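Local coordinates for dihydroxyacetone kinase (Citrobacter freundii, PDB 1UN8), which phosphorylates dihydroxyacetone with ATP in glycerol fermentation and carries a phospholipid tightly bound inside its C-terminal barrel of eight helices, at residues N355-V358 / A359-E363; N411-A414 / T415-A418; Q449-N452 / V453-L457. One frame throughout, in Å; residues are numbered along the deposited sequence.

Interaction 1. Residues N355-V358 / A359-E363; sequences NALV and AGIVE. With MYY ((2R)-3-(phosphonooxy)-2-(tetradecanoyloxy)propyl palmitate), chain C.
The amide of A359 donates to the carbonyl of N355 (A359 N–N355 O 2.9 Å), the opening i to i+4 bond of helix 356-371 in the lipid-holding helical barrel. The side chain of N355, at the N-cap, accepts from the first turn as well, with V358 N 3.1 Å from N355 OD1; this bond is straight at the hydrogen (168°), although the donor stands well above the amide plane. The helical bonds continue from G360 N to A356 O, I361 N to L357 O and V362 N to V358 O, the last almost linear at 173°.

Inward, V358 CG1 meets V362 CG2 at 4.0 Å; V358 also packs on L410 and V362 on L408, both in loops. On the lipid side L357 and I361 run alongside each other, pointing the same way, with L357 CD2 4.0 Å from I361 CG1. With chi1 at -62°, CG2 of I361 is the branch anti to the backbone N, and it meets the acyl chain, 3.8 Å from lipid C27. L357 reaches the head group instead: its CD1 lies 3.8 Å from phosphate oxygen O3.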
loop_
_atom_site.group_PDB
_atom_site.type_symbol
_atom_site.label_atom_id
_atom_site.label_comp_id
_atom_site.label_asym_id
_atom_site.label_seq_id
_atom_site.Cartn_x
_atom_site.Cartn_y
_atom_site.Cartn_z
ATOM N N ASN A 355 51.733 -36.315 -3.246
ATOM C CA ASN A 355 51.344 -37.339 -2.283
ATOM C C ASN A 355 50.661 -38.378 -3.159
ATOM O O ASN A 355 49.490 -38.227 -3.522
ATOM C CB ASN A 355 50.345 -36.784 -1.266
ATOM C CG ASN A 355 50.024 -37.776 -0.161
ATOM O OD1 ASN A 355 49.644 -38.922 -0.418
ATOM N ND2 ASN A 355 50.167 -37.333 1.082
ATOM N N ALA A 356 51.413 -39.418 -3.517
ATOM C CA ALA A 356 50.907 -40.477 -4.383
ATOM C C ALA A 356 49.595 -41.099 -3.908
ATOM O O ALA A 356 48.727 -41.395 -4.728
ATOM C CB ALA A 356 51.974 -41.561 -4.548
ATOM N N LEU A 357 49.450 -41.297 -2.601
ATOM C CA LEU A 357 48.235 -41.896 -2.058
ATOM C C LEU A 357 47.021 -41.036 -2.393
ATOM O O LEU A 357 46.116 -41.469 -3.106
ATOM C CB LEU A 357 48.340 -42.033 -0.543
ATOM C CG LEU A 357 47.480 -43.108 0.134
ATOM C CD1 LEU A 357 47.458 -42.851 1.635
ATOM C CD2 LEU A 357 46.068 -43.097 -0.407
ATOM N N VAL A 358 47.010 -39.816 -1.863
ATOM C CA VAL A 358 45.928 -38.880 -2.097
ATOM C C VAL A 358 45.657 -38.708 -3.582
ATOM O O VAL A 358 44.505 -38.771 -4.011
ATOM C CB VAL A 358 46.255 -37.517 -1.474
ATOM C CG1 VAL A 358 45.209 -36.491 -1.863
ATOM C CG2 VAL A 358 46.326 -37.657 0.035
ATOM N N ALA A 359 46.712 -38.499 -4.364
ATOM C CA ALA A 359 46.572 -38.327 -5.812
ATOM C C ALA A 359 45.836 -39.503 -6.452
ATOM O O ALA A 359 45.046 -39.326 -7.389
ATOM C CB ALA A 359 47.945 -38.161 -6.457
ATOM N N GLY A 360 46.104 -40.703 -5.942
ATOM C CA GLY A 360 45.458 -41.894 -6.463
ATOM C C GLY A 360 43.968 -41.875 -6.174
ATOM O O GLY A 360 43.157 -42.328 -6.989
ATOM N N ILE A 361 43.609 -41.356 -5.004
ATOM C CA ILE A 361 42.213 -41.263 -4.608
ATOM C C ILE A 361 41.516 -40.224 -5.490
ATOM O O ILE A 361 40.501 -40.501 -6.137
ATOM C CB ILE A 361 42.084 -40.845 -3.126
ATOM C CG1 ILE A 361 42.720 -41.909 -2.236
ATOM C CG2 ILE A 361 40.631 -40.651 -2.765
ATOM C CD1 ILE A 361 42.180 -43.295 -2.488
ATOM N N VAL A 362 42.081 -39.024 -5.509
ATOM C CA VAL A 362 41.547 -37.935 -6.299
ATOM C C VAL A 362 41.362 -38.376 -7.747
ATOM O O VAL A 362 40.325 -38.110 -8.349
ATOM C CB VAL A 362 42.487 -36.705 -6.228
ATOM C CG1 VAL A 362 42.052 -35.649 -7.217
ATOM C CG2 VAL A 362 42.474 -36.130 -4.816
ATOM N N GLU A 363 42.357 -39.057 -8.304
ATOM C CA GLU A 363 42.266 -39.524 -9.688
ATOM C C GLU A 363 41.099 -40.497 -9.843
ATOM O O GLU A 363 40.282 -40.353 -10.756
ATOM C CB GLU A 363 43.574 -40.208 -10.100
ATOM C CG GLU A 363 43.542 -40.898 -11.466
ATOM C CD GLU A 363 43.364 -39.936 -12.633
ATOM O OE1 GLU A 363 44.176 -38.991 -12.758
ATOM O OE2 GLU A 363 42.417 -40.131 -13.432
HETATM C C38 MYY C . 31.123 -33.524 -7.567
HETATM C C37 MYY C . 32.628 -33.605 -7.841
HETATM C C36 MYY C . 33.412 -33.866 -6.552
HETATM C C35 MYY C . 34.915 -33.983 -6.824
HETATM C C34 MYY C . 35.678 -34.377 -5.555
HETATM C C33 MYY C . 37.186 -34.520 -5.778
HETATM C C32 MYY C . 37.914 -34.878 -4.478
HETATM C C31 MYY C . 37.571 -36.290 -3.994
HETATM C C30 MYY C . 37.922 -36.547 -2.523
HETATM C C29 MYY C . 39.412 -36.739 -2.220
HETATM C C28 MYY C . 39.579 -37.367 -0.831
HETATM C C27 MYY C . 41.034 -37.646 -0.445
HETATM C C26 MYY C . 41.143 -38.568 0.775
HETATM C C25 MYY C . 42.609 -38.819 1.152
HETATM C C24 MYY C . 42.873 -40.228 1.686
HETATM C C23 MYY C . 42.902 -40.372 3.215
HETATM O O10 MYY C . 42.292 -39.585 3.940
HETATM O O8 MYY C . 43.635 -41.384 3.752
HETATM C C6 MYY C . 43.516 -41.465 5.185
HETATM C C5 MYY C . 42.440 -42.475 5.566
HETATM C C4 MYY C . 43.022 -43.604 6.434
HETATM O O6 MYY C . 44.263 -44.132 5.938
HETATM P P MYY C . 44.363 -45.166 4.698
HETATM O O4 MYY C . 43.514 -44.529 3.483
HETATM O O3 MYY C . 45.913 -45.110 4.251
HETATM O O5 MYY C . 43.946 -46.550 5.028
HETATM O O7 MYY C . 41.743 -42.922 4.386
HETATM C C7 MYY C . 40.492 -43.381 4.672
HETATM O O9 MYY C . 40.079 -43.427 5.829
HETATM C C8 MYY C . 39.620 -43.873 3.511
HETATM C C9 MYY C . 38.334 -43.052 3.416
HETATM C C10 MYY C . 38.144 -42.455 2.019
HETATM C C11 MYY C . 36.851 -41.644 1.907
HETATM C C12 MYY C . 36.733 -41.001 0.524
HETATM C C13 MYY C . 35.492 -40.112 0.407
HETATM C C14 MYY C . 35.612 -39.275 -0.868
HETATM C C15 MYY C . 34.508 -38.224 -1.001
HETATM C C16 MYY C . 33.237 -38.786 -1.638
HETATM C C17 MYY C . 32.382 -37.632 -2.167
HETATM C C18 MYY C . 31.387 -38.125 -3.220
HETATM C C19 MYY C . 30.736 -36.956 -3.962
HETATM C C20 MYY C . 29.889 -37.451 -5.137
#

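Interaction 2. Residues N411-A414 / T415-A418; sequences NNLA and TLFA. With MYY ((2R)-3-(phosphonooxy)-2-(tetradecanoyloxy)propyl palmitate), chain C.
N412 and L416 are joined by the first i to i+4 bond of helix 413-427, L416 N to N412 O at 2.8 Å. The chain enters from a loop: N412, in the N-cap position, is extended, and helical angles begin at L413. The next two bonds follow at once, F417 N to L413 O and A418 N to A414 O, both close to straight.

The side chains of N412 and T415 cross at about a right angle, and the amide oxygen of N412 is engaged by the T415 hydroxyl, with T415 OG1 2.9 Å from N412 OD1. The donor stands far above the amide plane, 74° out of it. T415 holds OG1 anti to its carbonyl carbon (chi1 -54°), which turns the hydroxyl back toward N412. The amide orientation is doubtful, however, because N412 ND2 faces the N-H of A414.

L413 and F417, one turn apart, face the lipid. L413 is the branching point of the packing: its CD2 lies 3.9 Å from L416 CD2 and, at the same distance, from F417 CE2, while its CD1 comes 3.6 Å from the lipid ester oxygen O10. The F417 ring turns an edge to the acyl chain, with CE2 3.9 Å from lipid C28 near the ring plane. F440 of helix 430-448 meets this ring edge-to-face. A418 packs on R127 of the second subunit.

The chemistry therefore divides between two sides of the turn. N412 and T415 bring polar groups together where the helix starts, probably bonded as modelled. On the lipid side L413 covers the ester end and the start of the chain at C25, while F417 meets the chain at C28; their hydrocarbon would hold it by dispersion and exclusion of water.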
loop_
_atom_site.group_PDB
_atom_site.type_symbol
_atom_site.label_atom_id
_atom_site.label_comp_id
_atom_site.label_asym_id
_atom_site.label_seq_id
_atom_site.Cartn_x
_atom_site.Cartn_y
_atom_site.Cartn_z
ATOM N N ASN A 411 49.385 -32.700 -0.556
ATOM C CA ASN A 411 49.974 -33.093 0.716
ATOM C C ASN A 411 49.309 -32.513 1.959
ATOM O O ASN A 411 49.754 -32.757 3.083
ATOM C CB ASN A 411 51.465 -32.768 0.721
ATOM C CG ASN A 411 52.256 -33.740 1.567
ATOM O OD1 ASN A 411 52.172 -34.956 1.374
ATOM N ND2 ASN A 411 53.025 -33.214 2.514
ATOM N N ASN A 412 48.238 -31.757 1.757
ATOM C CA ASN A 412 47.514 -31.161 2.869
ATOM C C ASN A 412 46.024 -31.218 2.590
ATOM O O ASN A 412 45.482 -30.344 1.908
ATOM C CB ASN A 412 47.945 -29.708 3.071
ATOM C CG ASN A 412 47.252 -29.051 4.255
ATOM O OD1 ASN A 412 47.586 -27.932 4.634
ATOM N ND2 ASN A 412 46.278 -29.745 4.841
ATOM N N LEU A 413 45.366 -32.242 3.131
ATOM C CA LEU A 413 43.930 -32.429 2.934
ATOM C C LEU A 413 43.098 -31.201 3.266
ATOM O O LEU A 413 42.246 -30.796 2.468
ATOM C CB LEU A 413 43.419 -33.622 3.747
ATOM C CG LEU A 413 43.623 -34.999 3.109
ATOM C CD1 LEU A 413 42.908 -36.044 3.948
ATOM C CD2 LEU A 413 43.060 -35.015 1.683
ATOM N N ALA A 414 43.347 -30.609 4.435
ATOM C CA ALA A 414 42.605 -29.424 4.862
ATOM C C ALA A 414 42.546 -28.385 3.748
ATOM O O ALA A 414 41.473 -27.967 3.326
ATOM C CB ALA A 414 43.246 -28.825 6.101
ATOM N N THR A 415 43.710 -27.981 3.265
ATOM C CA THR A 415 43.790 -26.995 2.199
ATOM C C THR A 415 43.235 -27.567 0.899
ATOM O O THR A 415 42.619 -26.845 0.112
ATOM C CB THR A 415 45.245 -26.540 2.001
ATOM O OG1 THR A 415 45.761 -26.084 3.259
ATOM C CG2 THR A 415 45.323 -25.400 0.994
ATOM N N LEU A 416 43.446 -28.862 0.677
ATOM C CA LEU A 416 42.932 -29.502 -0.527
ATOM C C LEU A 416 41.421 -29.423 -0.552
ATOM O O LEU A 416 40.835 -29.018 -1.553
ATOM C CB LEU A 416 43.337 -30.972 -0.601
ATOM C CG LEU A 416 42.730 -31.681 -1.817
ATOM C CD1 LEU A 416 43.302 -31.081 -3.106
ATOM C CD2 LEU A 416 43.016 -33.171 -1.744
ATOM N N PHE A 417 40.788 -29.817 0.547
ATOM C CA PHE A 417 39.334 -29.772 0.622
ATOM C C PHE A 417 38.865 -28.335 0.435
ATOM O O PHE A 417 37.968 -28.058 -0.368
ATOM C CB PHE A 417 38.833 -30.324 1.968
ATOM C CG PHE A 417 38.797 -31.836 2.040
ATOM C CD1 PHE A 417 38.182 -32.477 3.113
ATOM C CD2 PHE A 417 39.372 -32.618 1.039
ATOM C CE1 PHE A 417 38.143 -33.865 3.187
ATOM C CE2 PHE A 417 39.335 -34.005 1.106
ATOM C CZ PHE A 417 38.717 -34.630 2.182
ATOM N N ALA A 418 39.489 -27.422 1.171
ATOM C CA ALA A 418 39.145 -26.010 1.084
ATOM C C ALA A 418 39.246 -25.530 -0.366
ATOM O O ALA A 418 38.450 -24.706 -0.810
ATOM C CB ALA A 418 40.074 -25.192 1.975
HETATM C C38 MYY C . 31.123 -33.524 -7.567
HETATM C C37 MYY C . 32.628 -33.605 -7.841
HETATM C C36 MYY C . 33.412 -33.866 -6.552
HETATM C C35 MYY C . 34.915 -33.983 -6.824
HETATM C C34 MYY C . 35.678 -34.377 -5.555
HETATM C C33 MYY C . 37.186 -34.520 -5.778
HETATM C C32 MYY C . 37.914 -34.878 -4.478
HETATM C C31 MYY C . 37.571 -36.290 -3.994
HETATM C C30 MYY C . 37.922 -36.547 -2.523
HETATM C C29 MYY C . 39.412 -36.739 -2.220
HETATM C C28 MYY C . 39.579 -37.367 -0.831
HETATM C C27 MYY C . 41.034 -37.646 -0.445
HETATM C C26 MYY C . 41.143 -38.568 0.775
HETATM C C25 MYY C . 42.609 -38.819 1.152
HETATM C C24 MYY C . 42.873 -40.228 1.686
HETATM C C23 MYY C . 42.902 -40.372 3.215
HETATM O O10 MYY C . 42.292 -39.585 3.940
HETATM O O8 MYY C . 43.635 -41.384 3.752
HETATM C C6 MYY C . 43.516 -41.465 5.185
HETATM C C5 MYY C . 42.440 -42.475 5.566
HETATM C C4 MYY C . 43.022 -43.604 6.434
HETATM O O6 MYY C . 44.263 -44.132 5.938
HETATM P P MYY C . 44.363 -45.166 4.698
HETATM O O4 MYY C . 43.514 -44.529 3.483
HETATM O O3 MYY C . 45.913 -45.110 4.251
HETATM O O5 MYY C . 43.946 -46.550 5.028
HETATM O O7 MYY C . 41.743 -42.922 4.386
HETATM C C7 MYY C . 40.492 -43.381 4.672
HETATM O O9 MYY C . 40.079 -43.427 5.829
HETATM C C8 MYY C . 39.620 -43.873 3.511
HETATM C C9 MYY C . 38.334 -43.052 3.416
HETATM C C10 MYY C . 38.144 -42.455 2.019
HETATM C C11 MYY C . 36.851 -41.644 1.907
HETATM C C12 MYY C . 36.733 -41.001 0.524
HETATM C C13 MYY C . 35.492 -40.112 0.407
HETATM C C14 MYY C . 35.612 -39.275 -0.868
HETATM C C15 MYY C . 34.508 -38.224 -1.001
HETATM C C16 MYY C . 33.237 -38.786 -1.638
HETATM C C17 MYY C . 32.382 -37.632 -2.167
HETATM C C18 MYY C . 31.387 -38.125 -3.220
HETATM C C19 MYY C . 30.736 -36.956 -3.962
HETATM C C20 MYY C . 29.889 -37.451 -5.137
#

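Interaction 3. Residues Q449-N452 / V453-L457; sequences QGAN and VVEAL. With MYY ((2R)-3-(phosphonooxy)-2-(tetradecanoyloxy)propyl palmitate), chain C.
The side chains of N452 and E455 cross at about a right angle, with their amide and carboxylate planes turned 70° apart. N452 is the N-cap of helix 453-468. Its CG sits in the crowded position between backbone N and carbonyl carbon (chi1 73°), and this folds the amide back over the first turn. OD1 then accepts from the backbone of E455, with E455 N 3.0 Å from N452 OD1; the N-H comes in from well above the amide plane. The other end of the amide faces the carboxylate, where N452 ND2 lies 2.9 Å from E455 OE2. E455 brings its acid group there with a first torsion away from a staggered position (chi1 -113°) and an extended chain beyond CG, and OE1, on the other arm of the carboxylate, lies over the methyl of A451. A negative side chain beside the first turn would suit the N-terminal end of a helix dipole. The main chain adds the regular bond A456 N to N452 O at 3.1 Å.

V453 and L457, one turn apart, are directed at the lipid: V453 is packed against the ester carbonyl, in a modelled contact too close to be relied on in detail, while the CD1 branch of L457 touches the other acyl chain, 3.8 Å from lipid C13. V454 turns instead to L488 and L489 of helix 478-490, and A456 rests on K446 and L447 of the preceding helix.

Together these features make an asparagine N-cap at the tight connection between helices 430-448 and 453-468, placed so that the first turn of the second helix forms part of the phospholipid pocket in the eight-helix barrel characteristic of the DhaL domain.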
loop_
_atom_site.group_PDB
_atom_site.type_symbol
_atom_site.label_atom_id
_atom_site.label_comp_id
_atom_site.label_asym_id
_atom_site.label_seq_id
_atom_site.Cartn_x
_atom_site.Cartn_y
_atom_site.Cartn_z
ATOM N N GLN A 449 40.883 -28.205 12.104
ATOM C CA GLN A 449 40.795 -28.304 13.554
ATOM C C GLN A 449 41.469 -29.596 14.001
ATOM O O GLN A 449 41.386 -29.982 15.168
ATOM C CB GLN A 449 39.335 -28.305 13.998
ATOM C CG GLN A 449 38.616 -26.982 13.785
ATOM C CD GLN A 449 37.118 -27.095 14.029
ATOM O OE1 GLN A 449 36.682 -27.597 15.071
ATOM N NE2 GLN A 449 36.321 -26.627 13.069
ATOM N N GLY A 450 42.124 -30.268 13.058
ATOM C CA GLY A 450 42.827 -31.503 13.364
ATOM C C GLY A 450 41.985 -32.746 13.580
ATOM O O GLY A 450 42.279 -33.545 14.466
ATOM N N ALA A 451 40.936 -32.922 12.784
ATOM C CA ALA A 451 40.090 -34.104 12.909
ATOM C C ALA A 451 40.535 -35.084 11.837
ATOM O O ALA A 451 41.232 -34.701 10.899
ATOM C CB ALA A 451 38.626 -33.732 12.712
ATOM N N ASN A 452 40.159 -36.348 11.972
ATOM C CA ASN A 452 40.547 -37.316 10.960
ATOM C C ASN A 452 39.587 -37.140 9.791
ATOM O O ASN A 452 38.527 -36.538 9.944
ATOM C CB ASN A 452 40.475 -38.743 11.511
ATOM C CG ASN A 452 39.058 -39.226 11.691
ATOM O OD1 ASN A 452 38.357 -39.526 10.720
ATOM N ND2 ASN A 452 38.620 -39.301 12.937
ATOM N N VAL A 453 39.963 -37.667 8.631
ATOM C CA VAL A 453 39.163 -37.542 7.421
ATOM C C VAL A 453 37.696 -37.917 7.560
ATOM O O VAL A 453 36.824 -37.153 7.160
ATOM C CB VAL A 453 39.778 -38.358 6.279
ATOM C CG1 VAL A 453 39.111 -37.998 4.966
ATOM C CG2 VAL A 453 41.262 -38.077 6.203
ATOM N N VAL A 454 37.416 -39.084 8.120
ATOM C CA VAL A 454 36.036 -39.509 8.282
ATOM C C VAL A 454 35.227 -38.542 9.142
ATOM O O VAL A 454 34.051 -38.304 8.885
ATOM C CB VAL A 454 35.966 -40.933 8.886
ATOM C CG1 VAL A 454 34.529 -41.308 9.227
ATOM C CG2 VAL A 454 36.531 -41.923 7.886
ATOM N N GLU A 455 35.851 -37.985 10.168
ATOM C CA GLU A 455 35.152 -37.040 11.027
ATOM C C GLU A 455 34.805 -35.787 10.242
ATOM O O GLU A 455 33.685 -35.277 10.329
ATOM C CB GLU A 455 36.022 -36.670 12.228
ATOM C CG GLU A 455 35.476 -37.173 13.545
ATOM C CD GLU A 455 36.558 -37.356 14.592
ATOM O OE1 GLU A 455 37.212 -36.348 14.964
ATOM O OE2 GLU A 455 36.745 -38.516 15.041
ATOM N N ALA A 456 35.777 -35.303 9.471
ATOM C CA ALA A 456 35.593 -34.100 8.671
ATOM C C ALA A 456 34.507 -34.319 7.615
ATOM O O ALA A 456 33.654 -33.451 7.402
ATOM C CB ALA A 456 36.920 -33.705 8.011
ATOM N N LEU A 457 34.541 -35.481 6.966
ATOM C CA LEU A 457 33.562 -35.810 5.938
ATOM C C LEU A 457 32.160 -35.839 6.516
ATOM O O LEU A 457 31.206 -35.446 5.853
ATOM C CB LEU A 457 33.886 -37.157 5.293
ATOM C CG LEU A 457 35.109 -37.165 4.368
ATOM C CD1 LEU A 457 35.369 -38.573 3.844
ATOM C CD2 LEU A 457 34.877 -36.198 3.211
HETATM C C38 MYY C . 31.123 -33.524 -7.567
HETATM C C37 MYY C . 32.628 -33.605 -7.841
HETATM C C36 MYY C . 33.412 -33.866 -6.552
HETATM C C35 MYY C . 34.915 -33.983 -6.824
HETATM C C34 MYY C . 35.678 -34.377 -5.555
HETATM C C33 MYY C . 37.186 -34.520 -5.778
HETATM C C32 MYY C . 37.914 -34.878 -4.478
HETATM C C31 MYY C . 37.571 -36.290 -3.994
HETATM C C30 MYY C . 37.922 -36.547 -2.523
HETATM C C29 MYY C . 39.412 -36.739 -2.220
HETATM C C28 MYY C . 39.579 -37.367 -0.831
HETATM C C27 MYY C . 41.034 -37.646 -0.445
HETATM C C26 MYY C . 41.143 -38.568 0.775
HETATM C C25 MYY C . 42.609 -38.819 1.152
HETATM C C24 MYY C . 42.873 -40.228 1.686
HETATM C C23 MYY C . 42.902 -40.372 3.215
HETATM O O10 MYY C . 42.292 -39.585 3.940
HETATM O O8 MYY C . 43.635 -41.384 3.752
HETATM C C6 MYY C . 43.516 -41.465 5.185
HETATM C C5 MYY C . 42.440 -42.475 5.566
HETATM C C4 MYY C . 43.022 -43.604 6.434
HETATM O O6 MYY C . 44.263 -44.132 5.938
HETATM P P MYY C . 44.363 -45.166 4.698
HETATM O O4 MYY C . 43.514 -44.529 3.483
HETATM O O3 MYY C . 45.913 -45.110 4.251
HETATM O O5 MYY C . 43.946 -46.550 5.028
HETATM O O7 MYY C . 41.743 -42.922 4.386
HETATM C C7 MYY C . 40.492 -43.381 4.672
HETATM O O9 MYY C . 40.079 -43.427 5.829
HETATM C C8 MYY C . 39.620 -43.873 3.511
HETATM C C9 MYY C . 38.334 -43.052 3.416
HETATM C C10 MYY C . 38.144 -42.455 2.019
HETATM C C11 MYY C . 36.851 -41.644 1.907
HETATM C C12 MYY C . 36.733 -41.001 0.524
HETATM C C13 MYY C . 35.492 -40.112 0.407
HETATM C C14 MYY C . 35.612 -39.275 -0.868
HETATM C C15 MYY C . 34.508 -38.224 -1.001
HETATM C C16 MYY C . 33.237 -38.786 -1.638
HETATM C C17 MYY C . 32.382 -37.632 -2.167
HETATM C C18 MYY C . 31.387 -38.125 -3.220
HETATM C C19 MYY C . 30.736 -36.956 -3.962
HETATM C C20 MYY C . 29.889 -37.451 -5.137
#

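From the N terminus, interaction 1 opens helix 356-371, interaction 2 starts helix 413-427 after the intervening helices, and interaction 3 ends the short loop from helix 430-448 and begins helix 453-468. Each is local and complete before the next, so none nests or crosses. In space, a probable hydrogen bond from N355 ND2 to N411 OD1 joins the loop ends of the first two, and V358 and V362 pack on L416. Interactions 2 and 3 meet through L413 with V453 and F417 with L457. Interactions 1 and 3 do not touch, their nearest atoms being about 8 Å apart, yet all three reach the same phospholipid, so that the first turns of three barrel helices line one lipid.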